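Local coordinates for ABC-type transport system, sugar-family extracellular solute-binding protein (Peptoclostridium difficile 630, PDB 6HNI), which binds tyrosine between two lobes, probably delivering it to an ABC transporter for uptake, and is a surface lipoprotein with adhesive properties, at residues 196-201 against 225-230; 120-123 against 129-132; 51-56 against 268-273. The protein carries 1 engineered substitution. All blocks are in the same frame, centred on the assembly; numbering follows the deposited sequence.

Contact 1. Residues 196-201 against 225-230; sequences NEVNQG and PIVSKI. With EDO (1,2-ethanediol), chain F.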
loop_
_atom_site.group_PDB
_atom_site.type_symbol
_atom_site.label_atom_id
_atom_site.label_comp_id
_atom_site.label_asym_id
_atom_site.label_seq_id
_atom_site.Cartn_x
_atom_site.Cartn_y
_atom_site.Cartn_z
ATOM N N ASN A 196 -6.168 -17.511 6.017
ATOM C CA ASN A 196 -5.973 -18.779 6.736
ATOM C C ASN A 196 -4.634 -19.413 6.442
ATOM O O ASN A 196 -4.203 -20.242 7.241
ATOM C CB ASN A 196 -7.119 -19.729 6.425
ATOM C CG ASN A 196 -8.375 -19.408 7.216
ATOM O OD1 ASN A 196 -8.325 -18.757 8.267
ATOM N ND2 ASN A 196 -9.518 -19.911 6.729
ATOM N N GLU A 197 -3.986 -19.087 5.335
ATOM C CA GLU A 197 -2.671 -19.618 4.966
ATOM C C GLU A 197 -1.507 -18.905 5.570
ATOM O O GLU A 197 -0.399 -19.346 5.408
ATOM C CB GLU A 197 -2.491 -19.637 3.450
ATOM C CG GLU A 197 -3.400 -20.555 2.675
ATOM C CD GLU A 197 -3.342 -20.311 1.183
ATOM O OE1 GLU A 197 -2.771 -21.102 0.423
ATOM O OE2 GLU A 197 -3.882 -19.325 0.734
ATOM N N VAL A 198 -1.711 -17.779 6.256
ATOM C CA VAL A 198 -0.604 -16.995 6.773
ATOM C C VAL A 198 0.244 -17.788 7.788
ATOM O O VAL A 198 1.483 -17.759 7.703
ATOM C CB VAL A 198 -1.113 -15.664 7.373
ATOM C CG1 VAL A 198 -0.047 -14.938 8.181
ATOM C CG2 VAL A 198 -1.621 -14.770 6.234
ATOM N N ASN A 199 -0.408 -18.475 8.734
ATOM C CA ASN A 199 0.326 -19.156 9.812
ATOM C C ASN A 199 1.327 -20.142 9.239
ATOM O O ASN A 199 2.553 -20.059 9.513
ATOM C CB ASN A 199 -0.648 -19.847 10.734
ATOM C CG ASN A 199 0.022 -20.428 11.982
ATOM O OD1 ASN A 199 1.005 -21.174 11.867
ATOM N ND2 ASN A 199 -0.468 -20.061 13.172
ATOM N N GLN A 200 0.844 -21.038 8.393
ATOM C CA GLN A 200 1.745 -22.077 7.864
ATOM C C GLN A 200 2.761 -21.468 6.872
ATOM O O GLN A 200 3.886 -21.941 6.742
ATOM C CB GLN A 200 0.915 -23.148 7.203
ATOM C CG GLN A 200 1.703 -24.384 6.841
ATOM C CD GLN A 200 2.420 -24.238 5.533
ATOM O OE1 GLN A 200 2.017 -23.432 4.676
ATOM N NE2 GLN A 200 3.489 -25.052 5.347
ATOM N N GLY A 201 2.371 -20.376 6.203
ATOM C CA GLY A 201 3.267 -19.736 5.281
ATOM C C GLY A 201 4.488 -19.143 5.938
ATOM O O GLY A 201 5.611 -19.420 5.521
ATOM N N PRO A 225 0.343 -8.535 12.492
ATOM C CA PRO A 225 0.619 -8.951 13.880
ATOM C C PRO A 225 0.949 -10.450 14.029
ATOM O O PRO A 225 1.783 -10.789 14.881
ATOM C CB PRO A 225 -0.649 -8.550 14.614
ATOM C CG PRO A 225 -1.153 -7.359 13.802
ATOM C CD PRO A 225 -0.897 -7.750 12.381
ATOM N N ILE A 226 0.310 -11.301 13.239
ATOM C CA ILE A 226 0.634 -12.735 13.194
ATOM C C ILE A 226 2.032 -12.974 12.629
ATOM O O ILE A 226 2.842 -13.735 13.211
ATOM C CB ILE A 226 -0.413 -13.525 12.373
ATOM C CG1 ILE A 226 -1.779 -13.471 13.080
ATOM C CG2 ILE A 226 0.005 -15.010 12.218
ATOM C CD1 ILE A 226 -2.944 -14.010 12.288
ATOM N N VAL A 227 2.337 -12.358 11.492
ATOM C CA VAL A 227 3.637 -12.494 10.870
ATOM C C VAL A 227 4.736 -12.063 11.817
ATOM O O VAL A 227 5.724 -12.807 12.018
ATOM C CB VAL A 227 3.714 -11.735 9.538
ATOM C CG1 VAL A 227 5.134 -11.708 8.990
ATOM C CG2 VAL A 227 2.761 -12.312 8.535
ATOM N N SER A 228 4.547 -10.923 12.453
ATOM C CA SER A 228 5.492 -10.371 13.410
ATOM C C SER A 228 5.763 -11.324 14.592
ATOM O O SER A 228 6.915 -11.562 14.968
ATOM C CB SER A 228 4.988 -9.014 13.956
ATOM O OG SER A 228 5.782 -8.578 15.057
ATOM N N LYS A 229 4.701 -11.845 15.174
ATOM C CA LYS A 229 4.812 -12.682 16.354
ATOM C C LYS A 229 5.666 -13.923 16.038
ATOM O O LYS A 229 6.614 -14.252 16.769
ATOM C CB LYS A 229 3.412 -13.082 16.859
ATOM C CG LYS A 229 3.407 -13.710 18.215
ATOM C CD LYS A 229 3.468 -12.730 19.354
ATOM C CE LYS A 229 3.474 -13.518 20.654
ATOM N NZ LYS A 229 3.407 -12.607 21.815
ATOM N N ILE A 230 5.340 -14.606 14.945
ATOM C CA ILE A 230 6.080 -15.819 14.576
ATOM C C ILE A 230 7.515 -15.491 14.114
ATOM O O ILE A 230 8.488 -16.187 14.448
ATOM C CB ILE A 230 5.322 -16.639 13.508
ATOM C CG1 ILE A 230 4.008 -17.172 14.112
ATOM C CG2 ILE A 230 6.155 -17.814 12.995
ATOM C CD1 ILE A 230 2.990 -17.666 13.135
HETATM C C1 EDO F . -3.965 -10.204 12.720
HETATM O O1 EDO F . -2.645 -10.401 12.349
HETATM C C2 EDO F . -4.163 -9.971 14.202
HETATM O O2 EDO F . -4.292 -11.218 14.884
#

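Contact 2. Residues 120-123 against 129-132; sequences GLVK and GTNV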
loop_
_atom_site.group_PDB
_atom_site.type_symbol
_atom_site.label_atom_id
_atom_site.label_comp_id
_atom_site.label_asym_id
_atom_site.label_seq_id
_atom_site.Cartn_x
_atom_site.Cartn_y
_atom_site.Cartn_z
ATOM N N GLY A 120 -4.134 -2.449 -15.250
ATOM C CA GLY A 120 -5.078 -2.208 -16.348
ATOM C C GLY A 120 -5.889 -0.917 -16.233
ATOM O O GLY A 120 -6.860 -0.772 -16.941
ATOM N N LEU A 121 -5.483 -0.035 -15.332
ATOM C CA LEU A 121 -6.300 1.195 -15.029
ATOM C C LEU A 121 -6.020 2.355 -15.943
ATOM O O LEU A 121 -6.920 3.201 -16.102
ATOM C CB LEU A 121 -6.002 1.581 -13.618
ATOM C CG LEU A 121 -6.396 0.549 -12.512
ATOM C CD1 LEU A 121 -5.821 0.912 -11.171
ATOM C CD2 LEU A 121 -7.906 0.363 -12.422
ATOM N N VAL A 122 -4.794 2.508 -16.400
ATOM C CA VAL A 122 -4.353 3.644 -17.211
ATOM C C VAL A 122 -3.501 3.100 -18.324
ATOM O O VAL A 122 -2.843 2.026 -18.146
ATOM C CB VAL A 122 -3.578 4.661 -16.368
ATOM C CG1 VAL A 122 -4.416 5.149 -15.189
ATOM C CG2 VAL A 122 -2.239 4.172 -15.867
ATOM N N LYS A 123 -3.466 3.790 -19.446
ATOM C CA LYS A 123 -2.598 3.380 -20.558
ATOM C C LYS A 123 -1.136 3.713 -20.318
ATOM O O LYS A 123 -0.279 2.864 -20.546
ATOM C CB LYS A 123 -3.049 3.989 -21.850
ATOM C CG LYS A 123 -4.406 3.452 -22.285
ATOM C CD LYS A 123 -4.906 4.172 -23.537
ATOM C CE LYS A 123 -6.375 3.859 -23.745
ATOM N NZ LYS A 123 -6.834 4.314 -25.079
ATOM N N GLY A 129 -5.564 8.256 -20.379
ATOM C CA GLY A 129 -6.338 7.853 -21.525
ATOM C C GLY A 129 -7.578 7.032 -21.208
ATOM O O GLY A 129 -8.134 6.387 -22.100
ATOM N N THR A 130 -7.978 7.066 -19.933
ATOM C CA THR A 130 -9.127 6.355 -19.374
ATOM C C THR A 130 -9.804 7.330 -18.394
ATOM O O THR A 130 -9.359 8.485 -18.245
ATOM C CB THR A 130 -8.706 5.060 -18.594
ATOM O OG1 THR A 130 -7.962 5.440 -17.439
ATOM C CG2 THR A 130 -7.870 4.129 -19.475
ATOM N N ASN A 131 -10.820 6.868 -17.694
ATOM C CA ASN A 131 -11.466 7.638 -16.649
ATOM C C ASN A 131 -10.786 7.587 -15.281
ATOM O O ASN A 131 -11.393 7.897 -14.264
ATOM C CB ASN A 131 -12.960 7.299 -16.504
ATOM C CG ASN A 131 -13.231 5.816 -16.142
ATOM O OD1 ASN A 131 -12.715 4.938 -16.822
ATOM N ND2 ASN A 131 -14.112 5.577 -15.185
ATOM N N VAL A 132 -9.520 7.161 -15.261
ATOM C CA VAL A 132 -8.779 6.970 -14.020
ATOM C C VAL A 132 -7.513 7.823 -13.959
ATOM O O VAL A 132 -6.757 7.851 -14.909
ATOM C CB VAL A 132 -8.330 5.488 -13.862
ATOM C CG1 VAL A 132 -7.651 5.301 -12.526
ATOM C CG2 VAL A 132 -9.561 4.598 -13.990
HETATM O O HOH W 1 -7.300 7.248 -24.651
#

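Contact 3. Residues 51-56 against 268-273; sequences NGFKDG and MAVKIL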
loop_
_atom_site.group_PDB
_atom_site.type_symbol
_atom_site.label_atom_id
_atom_site.label_comp_id
_atom_site.label_asym_id
_atom_site.label_seq_id
_atom_site.Cartn_x
_atom_site.Cartn_y
_atom_site.Cartn_z
ATOM N N ASN A 51 -9.574 23.025 0.678
ATOM C CA ASN A 51 -9.959 23.598 -0.582
ATOM C C ASN A 51 -11.445 23.988 -0.668
ATOM O O ASN A 51 -11.928 24.322 -1.740
ATOM C CB ASN A 51 -9.544 22.682 -1.711
ATOM C CG ASN A 51 -8.061 22.753 -1.983
ATOM O OD1 ASN A 51 -7.627 23.547 -2.803
ATOM N ND2 ASN A 51 -7.275 21.864 -1.352
ATOM N N GLY A 52 -12.122 23.949 0.476
ATOM C CA GLY A 52 -13.476 24.418 0.620
ATOM C C GLY A 52 -14.567 23.421 0.327
ATOM O O GLY A 52 -15.722 23.811 0.176
ATOM N N PHE A 53 -14.212 22.119 0.304
ATOM C CA PHE A 53 -15.180 21.068 0.035
ATOM C C PHE A 53 -15.378 20.279 1.302
ATOM O O PHE A 53 -14.486 19.560 1.738
ATOM C CB PHE A 53 -14.696 20.168 -1.075
ATOM C CG PHE A 53 -14.671 20.827 -2.407
ATOM C CD1 PHE A 53 -15.813 20.864 -3.183
ATOM C CD2 PHE A 53 -13.517 21.407 -2.877
ATOM C CE1 PHE A 53 -15.781 21.461 -4.435
ATOM C CE2 PHE A 53 -13.475 21.997 -4.126
ATOM C CZ PHE A 53 -14.597 22.007 -4.909
ATOM N N LYS A 54 -16.545 20.438 1.890
ATOM C CA LYS A 54 -16.785 19.988 3.248
ATOM C C LYS A 54 -18.012 19.069 3.270
ATOM O O LYS A 54 -19.086 19.434 2.766
ATOM C CB LYS A 54 -16.937 21.242 4.125
ATOM C CG LYS A 54 -17.483 21.025 5.516
ATOM C CD LYS A 54 -16.704 19.998 6.311
ATOM C CE LYS A 54 -17.188 19.956 7.753
ATOM N NZ LYS A 54 -16.668 21.121 8.530
ATOM N N ASP A 55 -17.841 17.880 3.844
ATOM C CA ASP A 55 -18.921 16.861 3.948
ATOM C C ASP A 55 -20.078 17.441 4.749
ATOM O O ASP A 55 -19.866 18.075 5.790
ATOM C CB ASP A 55 -18.415 15.581 4.644
ATOM C CG ASP A 55 -19.413 14.424 4.555
ATOM O OD1 ASP A 55 -20.177 14.332 3.564
ATOM O OD2 ASP A 55 -19.429 13.567 5.481
ATOM N N GLY A 56 -21.291 17.253 4.245
ATOM C CA GLY A 56 -22.454 17.835 4.878
ATOM C C GLY A 56 -22.721 19.269 4.441
ATOM O O GLY A 56 -23.758 19.841 4.835
ATOM N N MET A 268 -6.018 16.530 -6.472
ATOM C CA MET A 268 -6.407 16.165 -7.800
ATOM C C MET A 268 -7.917 16.047 -7.910
ATOM O O MET A 268 -8.517 16.445 -8.921
ATOM C CB MET A 268 -5.756 14.794 -8.150
ATOM C CG MET A 268 -4.257 14.886 -8.187
ATOM S SD MET A 268 -3.331 13.340 -8.340
ATOM C CE MET A 268 -3.551 13.088 -10.071
ATOM N N ALA A 269 -8.583 15.613 -6.840
ATOM C CA ALA A 269 -10.058 15.635 -6.778
ATOM C C ALA A 269 -10.630 17.013 -6.957
ATOM O O ALA A 269 -11.660 17.175 -7.621
ATOM C CB ALA A 269 -10.611 15.049 -5.482
ATOM N N VAL A 270 -10.018 17.970 -6.273
ATOM C CA VAL A 270 -10.485 19.380 -6.366
ATOM C C VAL A 270 -10.501 19.772 -7.843
ATOM O O VAL A 270 -11.499 20.378 -8.345
ATOM C CB VAL A 270 -9.535 20.272 -5.534
ATOM C CG1 VAL A 270 -9.779 21.741 -5.836
ATOM C CG2 VAL A 270 -9.770 20.058 -4.040
ATOM N N LYS A 271 -9.432 19.470 -8.556
ATOM C CA LYS A 271 -9.338 19.754 -9.986
ATOM C C LYS A 271 -10.435 19.134 -10.818
ATOM O O LYS A 271 -11.056 19.778 -11.696
ATOM C CB LYS A 271 -7.971 19.442 -10.566
ATOM C CG LYS A 271 -6.816 20.160 -9.907
ATOM C CD LYS A 271 -5.503 19.732 -10.526
ATOM C CE LYS A 271 -4.354 20.482 -9.937
ATOM N NZ LYS A 271 -3.080 19.944 -10.459
ATOM N N ILE A 272 -10.705 17.843 -10.577
ATOM C CA ILE A 272 -11.760 17.141 -11.284
ATOM C C ILE A 272 -13.149 17.730 -10.977
ATOM O O ILE A 272 -13.937 17.980 -11.897
ATOM C CB ILE A 272 -11.706 15.605 -10.967
ATOM C CG1 ILE A 272 -10.345 15.030 -11.381
ATOM C CG2 ILE A 272 -12.866 14.906 -11.637
ATOM C CD1 ILE A 272 -9.858 15.316 -12.781
ATOM N N LEU A 273 -13.417 18.016 -9.702
ATOM C CA LEU A 273 -14.681 18.625 -9.305
ATOM C C LEU A 273 -14.886 20.008 -9.949
ATOM O O LEU A 273 -16.011 20.366 -10.270
ATOM C CB LEU A 273 -14.795 18.690 -7.781
ATOM C CG LEU A 273 -14.860 17.324 -7.063
ATOM C CD1 LEU A 273 -14.805 17.528 -5.570
ATOM C CD2 LEU A 273 -16.103 16.537 -7.475
#

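Contact 1. Residues 196-201 against 225-230
V198 and N199, on helix 198-205, come up to V227 and I226 of helix 224-233, the CA atoms of V198 and V227 lying 7.4 Å apart. V198 CG1 makes both of the apolar side-chain touches. Held anti to the backbone N (chi1 168°), it reaches two successive residues of the facing helix, touching V227 CG2 at 3.9 Å and I226 CG2 at 4.0 Å. The V198 side chain lies almost at a right angle to that of V227, whereas it meets I226 on a slant. Further along, N199 approaches by its amide nitrogen, with ND2 4.2 Å from I230 CD1, a looser touch between a polar group and the end of an aliphatic chain. A 1,2-ethanediol molecule, probably from the crystallisation liquor, sits beside the start of helix 224-233. Its O1 accepts a hydrogen bond from I226 N at 3.2 Å with an N-H...O angle of 149°, and it also lies close to the ring of P225. Beneath the two helices, the side chains of V198 and V227 both rest on M161 of strand 157-163, so the valines face the sheet while N199 and I226 lie at the exposed margin. No hydrogen bond joins the two segments; what meets here is methyl packing between V198, I226 and V227, with N199 laid beside I230, a modest contact of apolar character.

Contact 2. Residues 120-123 against 129-132
L121 O receives a hydrogen bond from T130 OG1 at 2.8 Å, the hydroxyl lying in the carbonyl plane with a C=O...O angle of 151°. T130 can make it because its OG1 sits between its own backbone N and carbonyl carbon (chi1 66°). That same oxygen accepts from V132 N at 3.2 Å, which makes an ST turn; the hydroxyl is fixed by two bonds, as donor to L121 O and acceptor from V132 N. The L121 side chain adds an apolar touch, its CB 4.2 Å from V132 CG1, and leans on A96 and F100 of helix 93-102. At V122 the contact turns to branched carbon: CG1 lies 3.6 Å from V132 O and also meets V132 CB, the two valine side chains crossing at about a right angle. V132 O is buried with no polar partner in the model, so this methyl covers a carbonyl that goes without a hydrogen bond. K123 then stretches out along G129, bringing CE to 3.5 Å from G129 O. Its NZ goes on to a water at 3.0 Å, which in turn donates to G129 O at 2.8 Å, bridging the ammonium and the carbonyl. The two segments run past each other in nearly opposite directions, as the arms of an irregular loop between two parallel strands, with an ST turn leading the chain into edge strand 132-136 of the N-terminal five-stranded sheet.

Contact 3. Residues 51-56 against 268-273
A chi1 of 168° sets CG2 of V270 across from its carbonyl carbon and spreads the two methyls toward N51 and F53, whose side chains both leave the backbone with CG anti to the carbonyl carbon (chi1 -76° and -69°). Both methyls touch both residues, but unequally. V270 CG2 is nearer the asparagine, 3.5 Å from N51 CB and 3.8 Å from N51 CG, the two side chains crossing at about a right angle, and it also reaches F53 CD2 at 4.1 Å. V270 CG1 comes nearest F53 CE2, at 4.1 Å on an oblique path, and also lies beside N51 OD1. One turn further along the helix, L273 CD1 lies over a face of the same ring, near its rim, 4.2 Å from F53 CE1. The ring is therefore touched by two residues of one helical ridge, spaced i and i+3. N51 meets V270 through CB and the flank of its amide, without a hydrogen bond across the contact; its ND2 is spent on A47 O, in the last turn of helix 35-50, which N51 follows. The packing lies near the surface. F53 comes just after the end of helix 35-50, closed by a Schellman motif in which G52, at positive phi, is the C-prime residue; F53 N bonds to L48 O and G52 N to E49 O. The N58 side chain then holds the following loop, its amide bonding to G52 O and K54 N. L48 underlies both halves, touching F53, V270 and A269. The contact thus sits at the outer end of the packing between helix 35-50 and helix 258-273, and segment 51-56 leads on to strand 59-65, the edge strand of the N-terminal sheet.

In the fold
From the N terminus, the chain first meets contact 3 at 51-56, after helix 35-50, and leaves it open for more than 200 residues. Contact 2 opens and closes within that span, closing off the five residues 124-128 within the long connection between strands 108-113 and 132-136 of the same N-terminal lobe. The chain then builds the second lobe, where contact 1 joins two helices flanking the four-stranded sheet; contacts 1 and 2 follow in series, their centres 35 Å apart on opposite sides of the chain's centre. Helix 258-273 finally returns to the first lobe and closes contact 3 around both. This return is consistent with the two-lobed design of solute-binding proteins, with tyrosine held between the lobes.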